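Local coordinates for protein galactose mutarotase related enzyme (Lactobacillus acidophilus, PDB 3DCD) that probably binds carbohydrate and may act as an isomerase of the aldose 1-epimerase (galactose mutarotase) family, though its substrate is not established, at residues K66-G71 and V104-F109. Residues are numbered along the deposited sequence; the frame is centred on the assembly and turned at random.
Sequences KTYHLG and VYPFKF
Strand 66-69, one half of the two-stranded hairpin with 60-63, rests here on the turn leading from helix 99-104 into strand 109-118 of the large antiparallel sheet, with Tyr68 laid against Pro106. CD of Pro106 sits over one face of the tyrosine ring, somewhat toward the rim, in a CH-pi contact 4.2 Å from the Tyr68 ring centroid and 14° off the normal. On the same side CG and CB follow toward the phenol end, CG of Pro106 3.5 Å from CZ of Tyr68 and CB of Pro106 3.4 Å from Tyr68 OH. With CG anti to the carbonyl carbon (chi1 -64°), the Tyr68 side chain points across to the loop, where the inverse gamma turn centred on Pro106 presents the pyrrolidine ring. Further along, Val104 puts CG1 3.3 Å from the carbonyl O of His69, while its other methyl, CG2, meets CD1 of Leu70 at 3.8 Å, the two side chains roughly perpendicular. Tyr61 of the neighbouring hairpin strand completes the junction: its ring meets that of Tyr68, its side chain touches Pro106, and its OH hydrogen-bonds Val104 O. Cutting Tyr68 back to an alanine would remove the ring, and Pro106 would probably lose its aromatic face and a gap open next to Tyr61. Directly between the segments the contact is mainly van der Waals and CH-pi, resting on the fit of ring, proline and methyl groups.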
loop_
_atom_site.group_PDB
_atom_site.type_symbol
_atom_site.label_atom_id
_atom_site.label_comp_id
_atom_site.label_asym_id
_atom_site.label_seq_id
_atom_site.Cartn_x
_atom_site.Cartn_y
_atom_site.Cartn_z
ATOM N N LYS A 66 8.459 10.476 -26.215
ATOM C CA LYS A 66 9.772 10.157 -25.653
ATOM C C LYS A 66 9.627 8.958 -24.736
ATOM O O LYS A 66 8.630 8.843 -24.023
ATOM C CB LYS A 66 10.347 11.366 -24.899
ATOM C CG LYS A 66 11.757 11.147 -24.302
ATOM C CD LYS A 66 12.320 12.431 -23.717
ATOM C CE LYS A 66 13.457 12.137 -22.741
ATOM N NZ LYS A 66 14.123 13.395 -22.242
ATOM N N THR A 67 10.614 8.060 -24.769
ATOM C CA THR A 67 10.557 6.847 -23.947
ATOM C C THR A 67 11.277 7.025 -22.612
ATOM O O THR A 67 12.408 7.502 -22.560
ATOM C CB THR A 67 11.111 5.602 -24.689
ATOM O OG1 THR A 67 10.462 5.475 -25.959
ATOM C CG2 THR A 67 10.886 4.319 -23.872
ATOM N N TYR A 68 10.597 6.615 -21.546
ATOM C CA TYR A 68 11.127 6.627 -20.193
ATOM C C TYR A 68 11.124 5.224 -19.600
ATOM O O TYR A 68 10.323 4.376 -20.003
ATOM C CB TYR A 68 10.247 7.521 -19.323
ATOM C CG TYR A 68 10.270 8.958 -19.758
ATOM C CD1 TYR A 68 9.362 9.438 -20.702
ATOM C CD2 TYR A 68 11.213 9.836 -19.246
ATOM C CE1 TYR A 68 9.391 10.751 -21.114
ATOM C CE2 TYR A 68 11.239 11.164 -19.651
ATOM C CZ TYR A 68 10.329 11.613 -20.578
ATOM O OH TYR A 68 10.363 12.931 -20.976
ATOM N N HIS A 69 11.991 5.005 -18.611
ATOM C CA HIS A 69 12.150 3.707 -17.979
ATOM C C HIS A 69 11.923 3.827 -16.484
ATOM O O HIS A 69 12.576 4.615 -15.793
ATOM C CB HIS A 69 13.530 3.146 -18.315
ATOM C CG HIS A 69 13.802 3.127 -19.789
ATOM N ND1 HIS A 69 13.393 2.094 -20.604
ATOM C CD2 HIS A 69 14.368 4.047 -20.604
ATOM C CE1 HIS A 69 13.730 2.360 -21.851
ATOM N NE2 HIS A 69 14.325 3.538 -21.879
ATOM N N LEU A 70 10.956 3.065 -15.995
ATOM C CA LEU A 70 10.532 3.168 -14.618
ATOM C C LEU A 70 10.124 1.796 -14.122
ATOM O O LEU A 70 9.314 1.128 -14.749
ATOM C CB LEU A 70 9.350 4.147 -14.498
ATOM C CG LEU A 70 8.913 4.553 -13.087
ATOM C CD1 LEU A 70 10.080 5.213 -12.325
ATOM C CD2 LEU A 70 7.707 5.446 -13.134
ATOM N N GLY A 71 10.679 1.396 -12.987
ATOM C CA GLY A 71 10.436 0.072 -12.438
ATOM C C GLY A 71 9.132 -0.027 -11.669
ATOM O O GLY A 71 8.459 0.986 -11.380
ATOM N N VAL A 104 13.418 9.830 -15.297
ATOM C CA VAL A 104 12.522 8.684 -15.466
ATOM C C VAL A 104 11.057 9.108 -15.397
ATOM O O VAL A 104 10.157 8.294 -15.602
ATOM C CB VAL A 104 12.798 7.561 -14.396
ATOM C CG1 VAL A 104 14.240 7.081 -14.470
ATOM C CG2 VAL A 104 12.483 8.049 -12.981
ATOM N N TYR A 105 10.827 10.388 -15.103
ATOM C CA TYR A 105 9.480 10.884 -14.833
ATOM C C TYR A 105 9.477 12.416 -15.013
ATOM O O TYR A 105 9.919 13.159 -14.123
ATOM C CB TYR A 105 9.050 10.455 -13.421
ATOM C CG TYR A 105 7.599 10.771 -13.103
ATOM C CD1 TYR A 105 6.561 10.096 -13.748
ATOM C CD2 TYR A 105 7.273 11.754 -12.162
ATOM C CE1 TYR A 105 5.221 10.398 -13.473
ATOM C CE2 TYR A 105 5.939 12.067 -11.886
ATOM C CZ TYR A 105 4.923 11.384 -12.543
ATOM O OH TYR A 105 3.592 11.687 -12.279
ATOM N N PRO A 106 8.989 12.897 -16.176
ATOM C CA PRO A 106 9.262 14.278 -16.621
ATOM C C PRO A 106 8.275 15.270 -16.011
ATOM O O PRO A 106 7.625 16.037 -16.733
ATOM C CB PRO A 106 9.076 14.193 -18.142
ATOM C CG PRO A 106 8.056 13.121 -18.329
ATOM C CD PRO A 106 8.139 12.173 -17.141
ATOM N N PHE A 107 8.144 15.212 -14.689
ATOM C CA PHE A 107 7.231 16.077 -13.960
ATOM C C PHE A 107 7.880 16.654 -12.723
ATOM O O PHE A 107 8.742 16.019 -12.089
ATOM C CB PHE A 107 5.958 15.320 -13.577
ATOM C CG PHE A 107 5.167 14.854 -14.758
ATOM C CD1 PHE A 107 4.367 15.745 -15.470
ATOM C CD2 PHE A 107 5.250 13.530 -15.183
ATOM C CE1 PHE A 107 3.641 15.315 -16.572
ATOM C CE2 PHE A 107 4.525 13.095 -16.288
ATOM C CZ PHE A 107 3.708 13.985 -16.973
ATOM N N LYS A 108 7.466 17.874 -12.394
ATOM C CA LYS A 108 7.856 18.507 -11.153
ATOM C C LYS A 108 6.700 18.350 -10.174
ATOM O O LYS A 108 5.542 18.487 -10.560
ATOM C CB LYS A 108 8.167 19.983 -11.391
ATOM C CG LYS A 108 9.305 20.218 -12.383
ATOM C CD LYS A 108 9.643 21.710 -12.523
ATOM C CE LYS A 108 10.294 22.303 -11.261
ATOM N NZ LYS A 108 11.529 21.595 -10.788
ATOM N N PHE A 109 7.006 18.052 -8.914
ATOM C CA PHE A 109 5.949 17.765 -7.942
ATOM C C PHE A 109 6.423 18.010 -6.521
ATOM O O PHE A 109 7.627 18.116 -6.262
ATOM C CB PHE A 109 5.494 16.298 -8.074
ATOM C CG PHE A 109 6.612 15.297 -7.840
ATOM C CD1 PHE A 109 7.355 14.801 -8.909
ATOM C CD2 PHE A 109 6.944 14.884 -6.550
ATOM C CE1 PHE A 109 8.406 13.904 -8.696
ATOM C CE2 PHE A 109 7.993 13.992 -6.326
ATOM C CZ PHE A 109 8.720 13.499 -7.404
#